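Local coordinates for protein putative methyltransferase (Porphyromonas gingivalis, PDB 3LL7) that is a putative methyltransferase that probably transfers methyl groups from S-adenosylmethionine through a Rossmann-like domain, its substrate being unknown, at residues F90-T95 with P164-V169; C202-A207 with R243-E248. All coordinates share one frame; numbering follows the deposited sequence.

Contact 1: F90-T95 with P164-V169; sequences FIREGT and PDYIYV
The phenol oxygen of Tyr166 accepts a nearly straight hydrogen bond from the backbone of Arg92, with N to OH at 3.0 Å and an angle of 172° at the hydrogen. Phe90 O lies close to the same end of the ring, 3.3 Å from Tyr166 CE1. Ile91 lies over one face of the ring: its CD1 is 3.8 Å from the ring centroid of Tyr166, 17° off the normal, a CH-pi contact, while CG2 reaches CE2. The loop 90-95 leads directly into strand 96-99, which pairs in parallel with strand 166-173 as the first and fourth strands of the Rossmann-like sheet of class I methyltransferases do, and Tyr166 thus secures the loop at the start of both strands. At the ring edge, Thr95 OG1 sits in plane, 3.5 Å from Tyr166 CE2. With chi1 at 48° this hydroxyl turns back across the type II turn 92-95 and donates to Arg92 O over 2.6 Å, in the carbonyl plane, supplementing a weak bond from Thr95 N. Beyond it, Thr95 CB packs 3.2 Å from Asp165 OD2, whose hydrogen bond is to Lys96 N.

Contact 2: C202-A207 with R243-E248; sequences CSSILA and RMSLNE
Backbone hydrogen bonds join Ile205 and Met244, a selenomethionine in the crystal, as an antiparallel hydrogen-bonded pair. Met244 N donates to Ile205 O over 2.8 Å at 170°, and Ile205 N returns a bond of 2.9 Å to Met244 O, its donor tilted somewhat from the carbonyl plane. Leu206 and Arg243 follow as the non-hydrogen-bonded pair, and CA-H...O contacts from Ser204 and Arg243 add to these carbonyls. Past the strand end a water spans the gap, 3.0 Å from Ser203 O and accepting from Leu246 N at 2.9 Å.

The polar side-chain contacts gather on the face that carries Leu206 and Arg243. The aliphatic part of Arg243 lies against Ser204 CB, and a bend at chi3 (68°) presents the guanidinium edge to the serine. Arg243 NH2 then donates to Ser204 OG at 2.9 Å, only 6° out of the guanidinium plane. Arg243 NH2 also forms a salt bridge of 2.9 Å with Glu248 OE2, met on the syn side of the carboxylate but tilted out of its plane, and NH1 adds a weak bond to OE1. With NE paired to Glu227, two carboxylates and a hydroxyl hold the guanidinium in its rotation.

Apolar contacts occupy the other face. The selenomethionine chain curls at its last torsion to set CE of Met244 3.9 Å from Ile205 CG2 and 4.3 Å from Ala207 CB, while Ile205 also packs against helix 191-198.

Strand 204-209 is parallel to 166-173 on its far side, whereas 236-244 runs against it and forms a hairpin with 225-233. This order, with a reversed strand inserted beside the fifth parallel one, is characteristic of the class I methyltransferase fold.

In the fold
Both contacts belong to one sheet, and strands 166-173 and 204-209, neighbours in it, connect them: Ile167 O bonds to Leu206 N, and Val169 N to Leu206 O. Their centres lie about 10 Å apart. Contact 2 is the more buried and is a true strand pairing, with backbone bonds in register, apolar cover on one face and a charged network on the other. Contact 1 is only partly buried and sits where a loop enters strand 96-99; there side chains, chiefly that of Tyr166, rather than paired backbones reach the loop. In sheet order, contact 1 thus belongs to the parallel part and contact 2 to the junction with the reversed strand 236-244.

Contact 1: F90-T95 with P164-V169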
loop_
_atom_site.group_PDB
_atom_site.type_symbol
_atom_site.label_atom_id
_atom_site.label_comp_id
_atom_site.label_asym_id
_atom_site.label_seq_id
_atom_site.Cartn_x
_atom_site.Cartn_y
_atom_site.Cartn_z
ATOM N N PHE A 90 -9.139 -8.589 -8.196
ATOM C CA PHE A 90 -8.419 -9.521 -9.101
ATOM C C PHE A 90 -9.056 -10.924 -9.136
ATOM O O PHE A 90 -8.753 -11.723 -10.018
ATOM C CB PHE A 90 -6.945 -9.674 -8.716
ATOM C CG PHE A 90 -6.119 -8.438 -8.943
ATOM C CD1 PHE A 90 -5.433 -8.253 -10.144
ATOM C CD2 PHE A 90 -6.046 -7.450 -7.965
ATOM C CE1 PHE A 90 -4.669 -7.114 -10.365
ATOM C CE2 PHE A 90 -5.288 -6.301 -8.178
ATOM C CZ PHE A 90 -4.605 -6.126 -9.380
ATOM N N ILE A 91 -9.966 -11.192 -8.212
ATOM C CA ILE A 91 -10.435 -12.560 -7.994
ATOM C C ILE A 91 -11.892 -12.744 -8.412
ATOM O O ILE A 91 -12.786 -12.189 -7.779
ATOM C CB ILE A 91 -10.263 -12.969 -6.495
ATOM C CG1 ILE A 91 -8.861 -12.611 -5.966
ATOM C CG2 ILE A 91 -10.608 -14.482 -6.271
ATOM C CD1 ILE A 91 -7.681 -13.282 -6.683
ATOM N N ARG A 92 -12.136 -13.531 -9.458
ATOM C CA ARG A 92 -13.512 -13.857 -9.873
ATOM C C ARG A 92 -14.303 -14.580 -8.781
ATOM O O ARG A 92 -13.759 -15.425 -8.064
ATOM C CB ARG A 92 -13.511 -14.700 -11.147
ATOM C CG ARG A 92 -13.232 -13.925 -12.417
ATOM C CD ARG A 92 -13.523 -14.800 -13.665
ATOM N NE ARG A 92 -14.833 -14.577 -14.302
ATOM C CZ ARG A 92 -15.876 -15.404 -14.215
ATOM N NH1 ARG A 92 -15.794 -16.528 -13.502
ATOM N NH2 ARG A 92 -17.010 -15.107 -14.835
ATOM N N GLU A 93 -15.584 -14.232 -8.651
ATOM C CA GLU A 93 -16.457 -14.829 -7.642
ATOM C C GLU A 93 -16.566 -16.346 -7.843
ATOM O O GLU A 93 -16.777 -16.807 -8.960
ATOM C CB GLU A 93 -17.843 -14.166 -7.692
ATOM C CG GLU A 93 -18.896 -14.749 -6.750
ATOM C CD GLU A 93 -18.665 -14.375 -5.287
ATOM O OE1 GLU A 93 -18.352 -13.194 -5.008
ATOM O OE2 GLU A 93 -18.800 -15.265 -4.418
ATOM N N GLY A 94 -16.399 -17.108 -6.761
ATOM C CA GLY A 94 -16.559 -18.574 -6.778
ATOM C C GLY A 94 -15.376 -19.406 -7.265
ATOM O O GLY A 94 -15.534 -20.589 -7.569
ATOM N N THR A 95 -14.189 -18.803 -7.321
ATOM C CA THR A 95 -12.972 -19.463 -7.814
ATOM C C THR A 95 -12.175 -20.146 -6.669
ATOM O O THR A 95 -12.636 -20.183 -5.523
ATOM C CB THR A 95 -12.057 -18.449 -8.511
ATOM O OG1 THR A 95 -11.930 -17.291 -7.675
ATOM C CG2 THR A 95 -12.623 -18.045 -9.896
ATOM N N PRO A 164 -5.405 -24.204 -8.680
ATOM C CA PRO A 164 -6.188 -23.013 -8.339
ATOM C C PRO A 164 -6.306 -22.018 -9.495
ATOM O O PRO A 164 -5.475 -22.023 -10.416
ATOM C CB PRO A 164 -5.373 -22.393 -7.198
ATOM C CG PRO A 164 -3.962 -22.758 -7.555
ATOM C CD PRO A 164 -4.095 -24.194 -8.001
ATOM N N ASP A 165 -7.338 -21.182 -9.443
ATOM C CA ASP A 165 -7.497 -20.104 -10.419
ATOM C C ASP A 165 -6.409 -19.075 -10.153
ATOM O O ASP A 165 -5.827 -18.529 -11.087
ATOM C CB ASP A 165 -8.892 -19.494 -10.301
ATOM C CG ASP A 165 -9.986 -20.481 -10.677
ATOM O OD1 ASP A 165 -10.152 -20.719 -11.884
ATOM O OD2 ASP A 165 -10.685 -21.011 -9.779
ATOM N N TYR A 166 -6.108 -18.848 -8.876
ATOM C CA TYR A 166 -5.072 -17.884 -8.489
ATOM C C TYR A 166 -4.114 -18.360 -7.412
ATOM O O TYR A 166 -4.507 -19.035 -6.454
ATOM C CB TYR A 166 -5.694 -16.569 -8.039
ATOM C CG TYR A 166 -6.823 -16.083 -8.890
ATOM C CD1 TYR A 166 -6.591 -15.230 -9.971
ATOM C CD2 TYR A 166 -8.139 -16.463 -8.610
ATOM C CE1 TYR A 166 -7.651 -14.775 -10.771
ATOM C CE2 TYR A 166 -9.198 -16.001 -9.388
ATOM C CZ TYR A 166 -8.944 -15.163 -10.463
ATOM O OH TYR A 166 -10.004 -14.707 -11.209
ATOM N N ILE A 167 -2.843 -18.028 -7.603
ATOM C CA ILE A 167 -1.821 -18.242 -6.595
ATOM C C ILE A 167 -1.306 -16.867 -6.160
ATOM O O ILE A 167 -0.804 -16.083 -6.984
ATOM C CB ILE A 167 -0.664 -19.146 -7.104
ATOM C CG1 ILE A 167 -1.180 -20.574 -7.343
ATOM C CG2 ILE A 167 0.474 -19.183 -6.105
ATOM C CD1 ILE A 167 -0.209 -21.488 -8.045
ATOM N N TYR A 168 -1.447 -16.592 -4.868
ATOM C CA TYR A 168 -1.043 -15.314 -4.286
ATOM C C TYR A 168 0.239 -15.482 -3.457
ATOM O O TYR A 168 0.389 -16.467 -2.717
ATOM C CB TYR A 168 -2.192 -14.755 -3.440
ATOM C CG TYR A 168 -1.842 -13.483 -2.731
ATOM C CD1 TYR A 168 -1.737 -12.275 -3.427
ATOM C CD2 TYR A 168 -1.574 -13.489 -1.359
ATOM C CE1 TYR A 168 -1.400 -11.081 -2.739
ATOM C CE2 TYR A 168 -1.224 -12.337 -0.689
ATOM C CZ TYR A 168 -1.130 -11.142 -1.384
ATOM O OH TYR A 168 -0.796 -10.002 -0.697
ATOM N N VAL A 169 1.172 -14.543 -3.609
ATOM C CA VAL A 169 2.420 -14.573 -2.874
ATOM C C VAL A 169 2.818 -13.162 -2.419
ATOM O O VAL A 169 2.720 -12.197 -3.173
ATOM C CB VAL A 169 3.540 -15.299 -3.705
ATOM C CG1 VAL A 169 3.801 -14.593 -5.054
ATOM C CG2 VAL A 169 4.828 -15.544 -2.883
#

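Contact 2: C202-A207 with R243-E248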
loop_
_atom_site.group_PDB
_atom_site.type_symbol
_atom_site.label_atom_id
_atom_site.label_comp_id
_atom_site.label_asym_id
_atom_site.label_seq_id
_atom_site.Cartn_x
_atom_site.Cartn_y
_atom_site.Cartn_z
ATOM N N CYS A 202 -2.072 -22.734 -12.541
ATOM C CA CYS A 202 -3.038 -21.728 -12.134
ATOM C C CYS A 202 -3.389 -20.858 -13.336
ATOM O O CYS A 202 -2.723 -20.936 -14.385
ATOM C CB CYS A 202 -2.486 -20.880 -10.974
ATOM S SG CYS A 202 -1.037 -19.886 -11.399
ATOM N N SER A 203 -4.450 -20.064 -13.209
ATOM C CA SER A 203 -4.773 -19.078 -14.238
ATOM C C SER A 203 -3.816 -17.893 -14.146
ATOM O O SER A 203 -3.194 -17.529 -15.146
ATOM C CB SER A 203 -6.232 -18.617 -14.148
ATOM O OG SER A 203 -7.120 -19.663 -14.523
ATOM N N SER A 204 -3.688 -17.313 -12.946
ATOM C CA SER A 204 -2.723 -16.247 -12.698
ATOM C C SER A 204 -1.997 -16.389 -11.367
ATOM O O SER A 204 -2.529 -16.984 -10.428
ATOM C CB SER A 204 -3.422 -14.887 -12.693
ATOM O OG SER A 204 -3.807 -14.518 -14.006
ATOM N N ILE A 205 -0.786 -15.844 -11.304
ATOM C CA ILE A 205 -0.123 -15.579 -10.031
ATOM C C ILE A 205 -0.222 -14.081 -9.751
ATOM O O ILE A 205 0.056 -13.267 -10.648
ATOM C CB ILE A 205 1.366 -15.942 -10.049
ATOM C CG1 ILE A 205 1.554 -17.476 -10.153
ATOM C CG2 ILE A 205 2.065 -15.426 -8.785
ATOM C CD1 ILE A 205 2.978 -17.871 -10.466
ATOM N N LEU A 206 -0.585 -13.744 -8.514
ATOM C CA LEU A 206 -0.665 -12.332 -8.058
ATOM C C LEU A 206 0.381 -12.174 -6.956
ATOM O O LEU A 206 0.321 -12.895 -5.946
ATOM C CB LEU A 206 -2.057 -12.026 -7.500
ATOM C CG LEU A 206 -2.323 -10.568 -7.064
ATOM C CD1 LEU A 206 -2.211 -9.581 -8.261
ATOM C CD2 LEU A 206 -3.665 -10.429 -6.335
ATOM N N ALA A 207 1.361 -11.307 -7.181
ATOM C CA ALA A 207 2.441 -11.085 -6.228
ATOM C C ALA A 207 2.331 -9.683 -5.671
ATOM O O ALA A 207 2.163 -8.716 -6.431
ATOM C CB ALA A 207 3.793 -11.265 -6.896
ATOM N N ARG A 243 0.421 -9.085 -11.732
ATOM C CA ARG A 243 -0.242 -10.325 -12.120
ATOM C C ARG A 243 0.480 -10.950 -13.292
ATOM O O ARG A 243 0.786 -10.252 -14.271
ATOM C CB ARG A 243 -1.706 -10.082 -12.463
ATOM C CG ARG A 243 -2.479 -11.390 -12.801
ATOM C CD ARG A 243 -3.954 -11.104 -12.998
ATOM N NE ARG A 243 -4.205 -10.305 -14.197
ATOM C CZ ARG A 243 -4.266 -10.813 -15.432
ATOM N NH1 ARG A 243 -4.521 -10.018 -16.474
ATOM N NH2 ARG A 243 -4.084 -12.119 -15.643
HETATM N N MSE A 244 0.771 -12.255 -13.175
HETATM C CA MSE A 244 1.423 -13.045 -14.229
HETATM C C MSE A 244 0.512 -14.165 -14.684
HETATM O O MSE A 244 -0.251 -14.710 -13.890
HETATM C CB MSE A 244 2.725 -13.685 -13.744
HETATM C CG MSE A 244 3.878 -12.730 -13.706
HETATM SE SE MSE A 244 5.199 -13.287 -12.425
HETATM C CE MSE A 244 4.080 -12.902 -10.890
ATOM N N SER A 245 0.591 -14.516 -15.962
ATOM C CA SER A 245 -0.267 -15.545 -16.491
ATOM C C SER A 245 0.326 -16.078 -17.789
ATOM O O SER A 245 0.687 -15.288 -18.672
ATOM C CB SER A 245 -1.675 -14.983 -16.719
ATOM O OG SER A 245 -2.564 -15.984 -17.194
ATOM N N LEU A 246 0.480 -17.403 -17.861
ATOM C CA LEU A 246 0.859 -18.124 -19.111
ATOM C C LEU A 246 -0.340 -18.217 -20.049
ATOM O O LEU A 246 -0.222 -18.592 -21.227
ATOM C CB LEU A 246 1.307 -19.548 -18.787
ATOM C CG LEU A 246 2.707 -19.918 -18.281
ATOM C CD1 LEU A 246 2.793 -21.442 -18.118
ATOM C CD2 LEU A 246 3.805 -19.450 -19.208
ATOM N N ASN A 247 -1.487 -17.865 -19.490
ATOM C CA ASN A 247 -2.805 -17.976 -20.080
ATOM C C ASN A 247 -3.013 -16.989 -21.206
ATOM O O ASN A 247 -3.868 -17.181 -22.050
ATOM C CB ASN A 247 -3.840 -17.690 -18.981
ATOM C CG ASN A 247 -5.062 -18.584 -19.060
ATOM O OD1 ASN A 247 -5.711 -18.678 -20.109
ATOM N ND2 ASN A 247 -5.398 -19.235 -17.940
ATOM N N GLU A 248 -2.231 -15.919 -21.196
ATOM C CA GLU A 248 -2.402 -14.790 -22.102
ATOM C C GLU A 248 -1.052 -14.563 -22.797
ATOM O O GLU A 248 -0.015 -14.998 -22.295
ATOM C CB GLU A 248 -2.863 -13.562 -21.288
ATOM C CG GLU A 248 -4.148 -13.811 -20.430
ATOM C CD GLU A 248 -4.301 -12.879 -19.213
ATOM O OE1 GLU A 248 -3.813 -11.730 -19.249
ATOM O OE2 GLU A 248 -4.929 -13.291 -18.208
HETATM O O HOH W 1 -0.702 -19.036 -15.752
#